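Local coordinates for protein 2-polyprenyl-6-methoxyphenol hydroxylase-like FAD-dependent oxidoreductase (Streptomyces sp. NRRL 11266, PDB 6UI5) that binds flavin-adenine dinucleotide and belongs to the FAD-dependent oxidoreductases whose FAD-binding domain is of the Rossmann type, at residues T122-A127 with G277-A282; G132-L137 with Q145-Y150; I167-D172 with V267-E272. One frame throughout, in Å; residues are numbered along the deposited sequence.

All three contacts lie in the FAD-binding domain, at different depths. Contact 1 is a small surface contact without backbone pairing, where side chains of the outer strand of an antiparallel sheet reach the edge strand of the parallel sheet and the loop before it. Contact 2, partly buried, builds that same antiparallel sheet from main-chain bonds; strands 120-126 and 133-138 are neighbours in it, and Glu125 N probably bonds Thr134 O. Contact 3, also partly buried, pairs strands of a second antiparallel sheet, but adds an arginine side chain against a tyrosine ring. It meets contact 1 where Ile281 packs on Ile167 and Ala271, whereas contacts 2 and 3 do not touch.

Contact 1 of 3, residues T122-A127 with G277-A282; sequences TGFEEA and GRVFIA
Glu126 brings its carboxylate oxygen OE2 to 2.7 Å from Gly277 O. With CG anti to the backbone N (chi1 177°), the Glu126 chain reaches across the gap between the two segments, and a bend at chi2 turns its carboxylate over the start of the Arg278 side chain. Here the two chains cross at about a right angle, and Glu126 OE1 comes to 3.5 Å from Arg278 CG. The contact is thus with the arginine's methylene groups: OE1 remains 4.9 Å from Arg278 NE, and the guanidinium leads away to bond Arg149 O through NH1 and to make a cation-pi contact with Tyr150. Beside this polar patch lies an apolar one. Val279 CG2 meets the Phe124 ring obliquely, 3.6 Å from Phe124 CE2, the two side chains coming from opposite directions.

Phe124 also packs on Val133, Val135 and Leu151, so its ring sits between two sheets. Strand 120-126 is an outer strand of the three-stranded antiparallel sheet, while strand 279-281 forms one edge of the five-stranded parallel sheet, backed by helix 295-316 through Phe280 and Leu307.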
loop_
_atom_site.group_PDB
_atom_site.type_symbol
_atom_site.label_atom_id
_atom_site.label_comp_id
_atom_site.label_asym_id
_atom_site.label_seq_id
_atom_site.Cartn_x
_atom_site.Cartn_y
_atom_site.Cartn_z
ATOM N N THR A 122 -18.371 -23.145 -31.712
ATOM C CA THR A 122 -19.710 -22.745 -31.308
ATOM C C THR A 122 -20.179 -23.407 -30.022
ATOM O O THR A 122 -21.106 -22.893 -29.387
ATOM C CB THR A 122 -20.692 -23.061 -32.422
ATOM O OG1 THR A 122 -20.802 -24.486 -32.556
ATOM C CG2 THR A 122 -20.152 -22.498 -33.707
ATOM N N GLY A 123 -19.578 -24.523 -29.627
ATOM C CA GLY A 123 -19.938 -25.142 -28.364
ATOM C C GLY A 123 -19.170 -26.426 -28.134
ATOM O O GLY A 123 -18.307 -26.822 -28.932
ATOM N N PHE A 124 -19.527 -27.087 -27.033
ATOM C CA PHE A 124 -18.868 -28.308 -26.589
ATOM C C PHE A 124 -19.711 -28.954 -25.497
ATOM O O PHE A 124 -20.456 -28.272 -24.783
ATOM C CB PHE A 124 -17.466 -28.013 -26.054
ATOM C CG PHE A 124 -17.471 -27.243 -24.762
ATOM C CD1 PHE A 124 -17.702 -25.872 -24.756
ATOM C CD2 PHE A 124 -17.249 -27.886 -23.550
ATOM C CE1 PHE A 124 -17.711 -25.155 -23.564
ATOM C CE2 PHE A 124 -17.248 -27.174 -22.356
ATOM C CZ PHE A 124 -17.484 -25.810 -22.364
ATOM N N GLU A 125 -19.564 -30.271 -25.349
ATOM C CA GLU A 125 -20.172 -30.938 -24.204
ATOM C C GLU A 125 -19.221 -31.957 -23.587
ATOM O O GLU A 125 -18.520 -32.695 -24.288
ATOM C CB GLU A 125 -21.505 -31.613 -24.575
ATOM C CG GLU A 125 -21.933 -32.681 -23.571
ATOM C CD GLU A 125 -23.441 -32.802 -23.398
ATOM O OE1 GLU A 125 -24.194 -32.128 -24.130
ATOM O OE2 GLU A 125 -23.879 -33.578 -22.519
ATOM N N GLU A 126 -19.195 -31.974 -22.259
ATOM C CA GLU A 126 -18.471 -33.005 -21.536
ATOM C C GLU A 126 -19.274 -34.298 -21.557
ATOM O O GLU A 126 -20.458 -34.309 -21.205
ATOM C CB GLU A 126 -18.217 -32.552 -20.097
ATOM C CG GLU A 126 -17.513 -33.582 -19.217
ATOM C CD GLU A 126 -16.114 -33.139 -18.815
ATOM O OE1 GLU A 126 -15.326 -33.998 -18.357
ATOM O OE2 GLU A 126 -15.805 -31.933 -18.958
ATOM N N ALA A 127 -18.630 -35.390 -21.969
ATOM C CA ALA A 127 -19.256 -36.706 -21.931
ATOM C C ALA A 127 -19.684 -37.072 -20.507
ATOM O O ALA A 127 -19.052 -36.682 -19.520
ATOM C CB ALA A 127 -18.300 -37.762 -22.491
ATOM N N GLY A 277 -12.479 -29.554 -15.148
ATOM C CA GLY A 277 -12.350 -30.929 -15.597
ATOM C C GLY A 277 -12.434 -31.135 -17.096
ATOM O O GLY A 277 -13.533 -31.186 -17.649
ATOM N N ARG A 278 -11.284 -31.266 -17.749
ATOM C CA ARG A 278 -11.155 -31.400 -19.205
ATOM C C ARG A 278 -11.300 -30.070 -19.934
ATOM O O ARG A 278 -10.890 -29.965 -21.095
ATOM C CB ARG A 278 -12.144 -32.410 -19.784
ATOM C CG ARG A 278 -11.985 -33.802 -19.275
ATOM C CD ARG A 278 -11.355 -34.677 -20.335
ATOM N NE ARG A 278 -11.155 -36.036 -19.841
ATOM C CZ ARG A 278 -10.207 -36.863 -20.267
ATOM N NH1 ARG A 278 -9.346 -36.482 -21.200
ATOM N NH2 ARG A 278 -10.119 -38.076 -19.744
ATOM N N VAL A 279 -11.833 -29.044 -19.271
ATOM C CA VAL A 279 -11.917 -27.703 -19.850
ATOM C C VAL A 279 -11.089 -26.742 -19.007
ATOM O O VAL A 279 -11.393 -26.513 -17.828
ATOM C CB VAL A 279 -13.370 -27.216 -19.972
ATOM C CG1 VAL A 279 -13.391 -25.875 -20.659
ATOM C CG2 VAL A 279 -14.194 -28.225 -20.755
ATOM N N PHE A 280 -10.042 -26.185 -19.606
ATOM C CA PHE A 280 -9.231 -25.146 -18.982
ATOM C C PHE A 280 -9.451 -23.840 -19.714
ATOM O O PHE A 280 -10.085 -23.793 -20.782
ATOM C CB PHE A 280 -7.737 -25.497 -18.997
ATOM C CG PHE A 280 -7.419 -26.796 -18.337
ATOM C CD1 PHE A 280 -7.672 -27.992 -18.974
ATOM C CD2 PHE A 280 -6.884 -26.829 -17.081
ATOM C CE1 PHE A 280 -7.368 -29.193 -18.374
ATOM C CE2 PHE A 280 -6.575 -28.040 -16.473
ATOM C CZ PHE A 280 -6.821 -29.214 -17.119
ATOM N N ILE A 281 -8.912 -22.769 -19.131
ATOM C CA ILE A 281 -8.925 -21.469 -19.787
ATOM C C ILE A 281 -7.645 -20.751 -19.407
ATOM O O ILE A 281 -7.019 -21.056 -18.393
ATOM C CB ILE A 281 -10.153 -20.606 -19.425
ATOM C CG1 ILE A 281 -10.291 -20.459 -17.923
ATOM C CG2 ILE A 281 -11.432 -21.177 -20.034
ATOM C CD1 ILE A 281 -11.222 -19.341 -17.548
ATOM N N ALA A 282 -7.265 -19.777 -20.228
ATOM C CA ALA A 282 -5.955 -19.160 -20.087
ATOM C C ALA A 282 -5.975 -17.799 -20.763
ATOM O O ALA A 282 -6.858 -17.498 -21.572
ATOM C CB ALA A 282 -4.856 -20.051 -20.680
#

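Contact 2 of 3, residues G132-L137 with Q145-Y150; sequences GVTVTL and QLRCRY
Val133 and Cys148 form an antiparallel hydrogen-bonded pair held by two main-chain bonds. Val133 N donates to Cys148 O at 3.0 Å, and Cys148 N returns a bond to Val133 O at 2.8 Å. Nearer the turn the pairing of Val135 with Leu146 is less regular, and the bond from Leu146 N to Val135 O is strongly bent and weak.

Side chains divide between the two faces of the sheet. On the face of Val133, Val135, Leu146 and Cys148 the groups are apolar: Val135 and Leu146 run side by side, pointing the same way, and Val135 CG1 is 3.4 Å from Leu146 CB. A chi1 of 77° sets CG1 between the Val135 backbone N and carbonyl carbon, on the side of this neighbour. Leu137 CD1 approaches the same Leu146 CB at 4.2 Å. On the other face Arg147 bends at chi2 (31°) and carries its guanidinium away from the turn, where Gly132 CA lies over the centre of the group, 3.8 Å above the plane. Thr134 OG1 stands at the edge of that group, while Thr134 CG2 touches Gln145 OE1 at 3.4 Å.

In the next shell Leu121 of strand 120-126 packs against Val135, and the Thr134 backbone bonds to Glu125. The result is a three-stranded beta meander, which in chain order follows strand 114-116 and precedes strand 150-153 of the parallel sheet, an arrangement consistent with the glutathione reductase type of FAD-binding fold.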
loop_
_atom_site.group_PDB
_atom_site.type_symbol
_atom_site.label_atom_id
_atom_site.label_comp_id
_atom_site.label_asym_id
_atom_site.label_seq_id
_atom_site.Cartn_x
_atom_site.Cartn_y
_atom_site.Cartn_z
ATOM N N GLY A 132 -13.941 -37.685 -22.294
ATOM C CA GLY A 132 -13.545 -36.783 -23.362
ATOM C C GLY A 132 -14.531 -35.643 -23.456
ATOM O O GLY A 132 -15.545 -35.608 -22.754
ATOM N N VAL A 133 -14.198 -34.688 -24.317
ATOM C CA VAL A 133 -15.095 -33.598 -24.674
ATOM C C VAL A 133 -15.357 -33.692 -26.165
ATOM O O VAL A 133 -14.435 -33.944 -26.951
ATOM C CB VAL A 133 -14.517 -32.211 -24.324
ATOM C CG1 VAL A 133 -15.513 -31.106 -24.724
ATOM C CG2 VAL A 133 -14.137 -32.148 -22.848
ATOM N N THR A 134 -16.615 -33.514 -26.547
ATOM C CA THR A 134 -16.991 -33.340 -27.941
ATOM C C THR A 134 -17.208 -31.853 -28.190
ATOM O O THR A 134 -17.820 -31.155 -27.375
ATOM C CB THR A 134 -18.248 -34.152 -28.271
ATOM O OG1 THR A 134 -18.074 -35.500 -27.800
ATOM C CG2 THR A 134 -18.554 -34.153 -29.788
ATOM N N VAL A 135 -16.669 -31.369 -29.300
ATOM C CA VAL A 135 -16.642 -29.948 -29.598
ATOM C C VAL A 135 -17.312 -29.739 -30.955
ATOM O O VAL A 135 -17.513 -30.685 -31.719
ATOM C CB VAL A 135 -15.190 -29.427 -29.573
ATOM C CG1 VAL A 135 -14.454 -29.820 -30.831
ATOM C CG2 VAL A 135 -15.142 -27.963 -29.327
ATOM N N THR A 136 -17.721 -28.502 -31.234
ATOM C CA THR A 136 -18.292 -28.200 -32.541
ATOM C C THR A 136 -17.623 -26.953 -33.094
ATOM O O THR A 136 -17.497 -25.942 -32.388
ATOM C CB THR A 136 -19.816 -28.009 -32.504
ATOM O OG1 THR A 136 -20.129 -26.652 -32.222
ATOM C CG2 THR A 136 -20.461 -28.898 -31.461
ATOM N N LEU A 137 -17.202 -27.040 -34.361
ATOM C CA LEU A 137 -16.464 -26.002 -35.071
ATOM C C LEU A 137 -17.254 -25.590 -36.302
ATOM O O LEU A 137 -17.766 -26.453 -37.017
ATOM C CB LEU A 137 -15.079 -26.499 -35.498
ATOM C CG LEU A 137 -13.960 -26.608 -34.452
ATOM C CD1 LEU A 137 -14.221 -27.747 -33.511
ATOM C CD2 LEU A 137 -12.638 -26.827 -35.136
ATOM N N GLN A 145 -18.103 -31.672 -35.822
ATOM C CA GLN A 145 -18.373 -31.993 -34.433
ATOM C C GLN A 145 -17.178 -32.846 -33.972
ATOM O O GLN A 145 -17.203 -34.070 -34.098
ATOM C CB GLN A 145 -19.736 -32.720 -34.329
ATOM C CG GLN A 145 -20.559 -32.433 -33.077
ATOM C CD GLN A 145 -21.334 -33.643 -32.606
ATOM O OE1 GLN A 145 -20.748 -34.678 -32.275
ATOM N NE2 GLN A 145 -22.659 -33.533 -32.588
ATOM N N LEU A 146 -16.138 -32.200 -33.434
ATOM C CA LEU A 146 -14.870 -32.875 -33.136
ATOM C C LEU A 146 -14.839 -33.460 -31.722
ATOM O O LEU A 146 -15.184 -32.791 -30.736
ATOM C CB LEU A 146 -13.692 -31.921 -33.340
ATOM C CG LEU A 146 -12.264 -32.344 -32.995
ATOM C CD1 LEU A 146 -11.939 -33.777 -33.450
ATOM C CD2 LEU A 146 -11.285 -31.363 -33.641
ATOM N N ARG A 147 -14.403 -34.712 -31.643
ATOM C CA ARG A 147 -14.186 -35.435 -30.396
ATOM C C ARG A 147 -12.731 -35.227 -29.977
ATOM O O ARG A 147 -11.814 -35.559 -30.737
ATOM C CB ARG A 147 -14.521 -36.915 -30.618
ATOM C CG ARG A 147 -14.454 -37.864 -29.417
ATOM C CD ARG A 147 -14.797 -37.212 -28.077
ATOM N NE ARG A 147 -14.988 -38.197 -27.008
ATOM C CZ ARG A 147 -14.026 -38.958 -26.477
ATOM N NH1 ARG A 147 -12.769 -38.875 -26.911
ATOM N NH2 ARG A 147 -14.324 -39.814 -25.504
ATOM N N CYS A 148 -12.515 -34.658 -28.787
ATOM C CA CYS A 148 -11.171 -34.296 -28.340
ATOM C C CYS A 148 -10.952 -34.692 -26.879
ATOM O O CYS A 148 -11.865 -35.133 -26.175
ATOM C CB CYS A 148 -10.915 -32.798 -28.521
ATOM S SG CYS A 148 -11.706 -31.795 -27.280
ATOM N N ARG A 149 -9.716 -34.499 -26.421
ATOM C CA ARG A 149 -9.233 -34.973 -25.128
ATOM C C ARG A 149 -9.310 -33.912 -24.044
ATOM O O ARG A 149 -9.799 -34.170 -22.936
ATOM C CB ARG A 149 -7.789 -35.451 -25.280
ATOM C CG ARG A 149 -7.243 -36.170 -24.089
ATOM C CD ARG A 149 -6.275 -37.217 -24.562
ATOM N NE ARG A 149 -5.659 -37.911 -23.447
ATOM C CZ ARG A 149 -4.805 -38.909 -23.606
ATOM N NH1 ARG A 149 -4.495 -39.311 -24.835
ATOM N NH2 ARG A 149 -4.267 -39.501 -22.549
ATOM N N TYR A 150 -8.803 -32.724 -24.327
ATOM C CA TYR A 150 -8.970 -31.581 -23.449
ATOM C C TYR A 150 -9.370 -30.399 -24.316
ATOM O O TYR A 150 -8.997 -30.318 -25.489
ATOM C CB TYR A 150 -7.688 -31.259 -22.655
ATOM C CG TYR A 150 -7.315 -32.313 -21.645
ATOM C CD1 TYR A 150 -7.970 -32.379 -20.427
ATOM C CD2 TYR A 150 -6.295 -33.235 -21.895
ATOM C CE1 TYR A 150 -7.654 -33.330 -19.500
ATOM C CE2 TYR A 150 -5.955 -34.210 -20.948
ATOM C CZ TYR A 150 -6.649 -34.247 -19.754
ATOM O OH TYR A 150 -6.374 -35.188 -18.789
#

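Contact 3 of 3, residues I167-D172 with V267-E272; sequences IDYVGD and VTRNAE
The alkyl base of Arg269 lies over one face of the Tyr169 ring; CB and CG are the atoms that meet it, CB in a CH-pi contact. The two side chains cross at about a right angle, and the guanidinium plane stands 76° from the ring. At the ring edge, in the plane, sits Ala271 N, 3.6 Å from Tyr169 CD1. A bend at chi2 (-87°) then carries the Arg269 chain past Tyr169 O and back toward its own strand. There Arg269 NH1 donates to Thr268 O at 2.9 Å, reaching the oxygen from above the carbonyl plane, while Val267 CB rests on one face of the guanidinium. Asp173 gives NH1 a long, weak ion pair, and Arg162 makes a cation-pi contact with Tyr169.

These side chains ride on an antiparallel pairing in which the short strand 169-170 joins strand 257-271, a long member of the branched antiparallel sheet. Val170 and Asn270 are its hydrogen-bonded pair: Asn270 N donates to Val170 O, and Val170 N to Asn270 O at 3.0 Å. Tyr169 and Ala271 form the non-hydrogen-bonded pair beside it.

Beyond the strand, Glu272 N continues the pattern with a 3.0 Å bond to Asp168 O. The side chains of Asp168 and Glu272 lie side by side, their carboxylate planes 28° apart and OD1 of Asp168 4.0 Å from OE1 of Glu272, a proximity that could raise the proton affinity of either. At the other end, Gly171 CA approaches Thr268 O at 3.2 Å. A water donates to Val170 O (2.9 Å) and weakly to Thr268 O, and Asp172 N bonds Tyr357 OH of the second subunit.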
loop_
_atom_site.group_PDB
_atom_site.type_symbol
_atom_site.label_atom_id
_atom_site.label_comp_id
_atom_site.label_asym_id
_atom_site.label_seq_id
_atom_site.Cartn_x
_atom_site.Cartn_y
_atom_site.Cartn_z
ATOM N N ILE A 167 -18.231 -20.907 -15.609
ATOM C CA ILE A 167 -17.343 -20.414 -14.559
ATOM C C ILE A 167 -17.543 -18.911 -14.400
ATOM O O ILE A 167 -17.519 -18.156 -15.376
ATOM C CB ILE A 167 -15.862 -20.765 -14.825
ATOM C CG1 ILE A 167 -15.295 -19.964 -15.946
ATOM C CG2 ILE A 167 -15.655 -22.221 -15.233
ATOM C CD1 ILE A 167 -13.998 -20.432 -16.359
ATOM N N ASP A 168 -17.758 -18.483 -13.169
ATOM C CA ASP A 168 -18.059 -17.085 -12.905
ATOM C C ASP A 168 -16.798 -16.234 -13.072
ATOM O O ASP A 168 -15.688 -16.670 -12.749
ATOM C CB ASP A 168 -18.658 -16.959 -11.499
ATOM C CG ASP A 168 -19.974 -17.747 -11.341
ATOM O OD1 ASP A 168 -19.919 -18.979 -11.121
ATOM O OD2 ASP A 168 -21.062 -17.132 -11.418
ATOM N N TYR A 169 -16.976 -15.013 -13.600
ATOM C CA TYR A 169 -15.892 -14.091 -13.979
ATOM C C TYR A 169 -15.885 -12.931 -12.988
ATOM O O TYR A 169 -16.641 -11.964 -13.134
ATOM C CB TYR A 169 -16.102 -13.602 -15.411
ATOM C CG TYR A 169 -14.894 -13.090 -16.192
ATOM C CD1 TYR A 169 -13.576 -13.505 -15.890
ATOM C CD2 TYR A 169 -15.091 -12.251 -17.288
ATOM C CE1 TYR A 169 -12.483 -13.055 -16.665
ATOM C CE2 TYR A 169 -14.035 -11.794 -18.075
ATOM C CZ TYR A 169 -12.754 -12.182 -17.770
ATOM O OH TYR A 169 -11.804 -11.689 -18.603
ATOM N N VAL A 170 -15.018 -13.029 -11.989
ATOM C CA VAL A 170 -15.131 -12.241 -10.768
ATOM C C VAL A 170 -14.357 -10.937 -10.907
ATOM O O VAL A 170 -13.184 -10.947 -11.302
ATOM C CB VAL A 170 -14.602 -13.051 -9.575
ATOM C CG1 VAL A 170 -14.567 -12.172 -8.321
ATOM C CG2 VAL A 170 -15.439 -14.321 -9.390
ATOM N N GLY A 171 -14.983 -9.824 -10.538
ATOM C CA GLY A 171 -14.263 -8.570 -10.420
ATOM C C GLY A 171 -15.184 -7.366 -10.366
ATOM O O GLY A 171 -16.407 -7.481 -10.390
ATOM N N ASP A 172 -14.552 -6.193 -10.288
ATOM C CA ASP A 172 -15.275 -4.934 -10.176
ATOM C C ASP A 172 -14.361 -3.776 -10.558
ATOM O O ASP A 172 -13.144 -3.922 -10.611
ATOM C CB ASP A 172 -15.830 -4.744 -8.771
ATOM C CG ASP A 172 -17.203 -4.109 -8.779
ATOM O OD1 ASP A 172 -17.889 -4.196 -9.821
ATOM O OD2 ASP A 172 -17.595 -3.523 -7.751
ATOM N N VAL A 267 -12.512 -3.547 -18.183
ATOM C CA VAL A 267 -12.968 -4.046 -16.893
ATOM C C VAL A 267 -11.890 -4.955 -16.324
ATOM O O VAL A 267 -10.962 -5.357 -17.020
ATOM C CB VAL A 267 -14.299 -4.796 -16.989
ATOM C CG1 VAL A 267 -15.458 -3.790 -17.200
ATOM C CG2 VAL A 267 -14.205 -5.823 -18.096
ATOM N N THR A 268 -12.053 -5.307 -15.047
ATOM C CA THR A 268 -11.090 -6.097 -14.280
ATOM C C THR A 268 -11.763 -7.372 -13.790
ATOM O O THR A 268 -12.670 -7.318 -12.953
ATOM C CB THR A 268 -10.576 -5.298 -13.094
ATOM O OG1 THR A 268 -10.073 -4.039 -13.548
ATOM C CG2 THR A 268 -9.466 -6.075 -12.384
ATOM N N ARG A 269 -11.328 -8.525 -14.297
ATOM C CA ARG A 269 -11.957 -9.784 -13.916
ATOM C C ARG A 269 -10.917 -10.875 -13.732
ATOM O O ARG A 269 -9.860 -10.879 -14.380
ATOM C CB ARG A 269 -13.017 -10.272 -14.935
ATOM C CG ARG A 269 -14.132 -9.231 -15.234
ATOM C CD ARG A 269 -15.346 -9.268 -14.244
ATOM N NE ARG A 269 -16.330 -8.283 -14.696
ATOM C CZ ARG A 269 -16.320 -6.985 -14.396
ATOM N NH1 ARG A 269 -15.407 -6.492 -13.521
ATOM N NH2 ARG A 269 -17.286 -6.187 -14.929
ATOM N N ASN A 270 -11.237 -11.801 -12.827
ATOM C CA ASN A 270 -10.451 -13.009 -12.645
ATOM C C ASN A 270 -11.427 -14.176 -12.569
ATOM O O ASN A 270 -12.297 -14.200 -11.696
ATOM C CB ASN A 270 -9.581 -12.892 -11.390
ATOM C CG ASN A 270 -8.426 -13.877 -11.376
ATOM O OD1 ASN A 270 -7.947 -14.284 -12.438
ATOM N ND2 ASN A 270 -7.953 -14.254 -10.160
ATOM N N ALA A 271 -11.319 -15.112 -13.514
ATOM C CA ALA A 271 -12.128 -16.323 -13.460
ATOM C C ALA A 271 -11.963 -17.018 -12.107
ATOM O O ALA A 271 -10.864 -17.073 -11.548
ATOM C CB ALA A 271 -11.727 -17.269 -14.597
ATOM N N GLU A 272 -13.073 -17.535 -11.574
ATOM C CA GLU A 272 -13.038 -18.207 -10.276
ATOM C C GLU A 272 -12.317 -19.552 -10.338
ATOM O O GLU A 272 -11.656 -19.945 -9.375
ATOM C CB GLU A 272 -14.461 -18.400 -9.764
ATOM C CG GLU A 272 -14.524 -19.008 -8.392
ATOM C CD GLU A 272 -15.910 -19.487 -8.027
ATOM O OE1 GLU A 272 -16.903 -18.885 -8.505
ATOM O OE2 GLU A 272 -15.998 -20.470 -7.256
HETATM O O HOH W 1 -11.001 -9.156 -10.588
#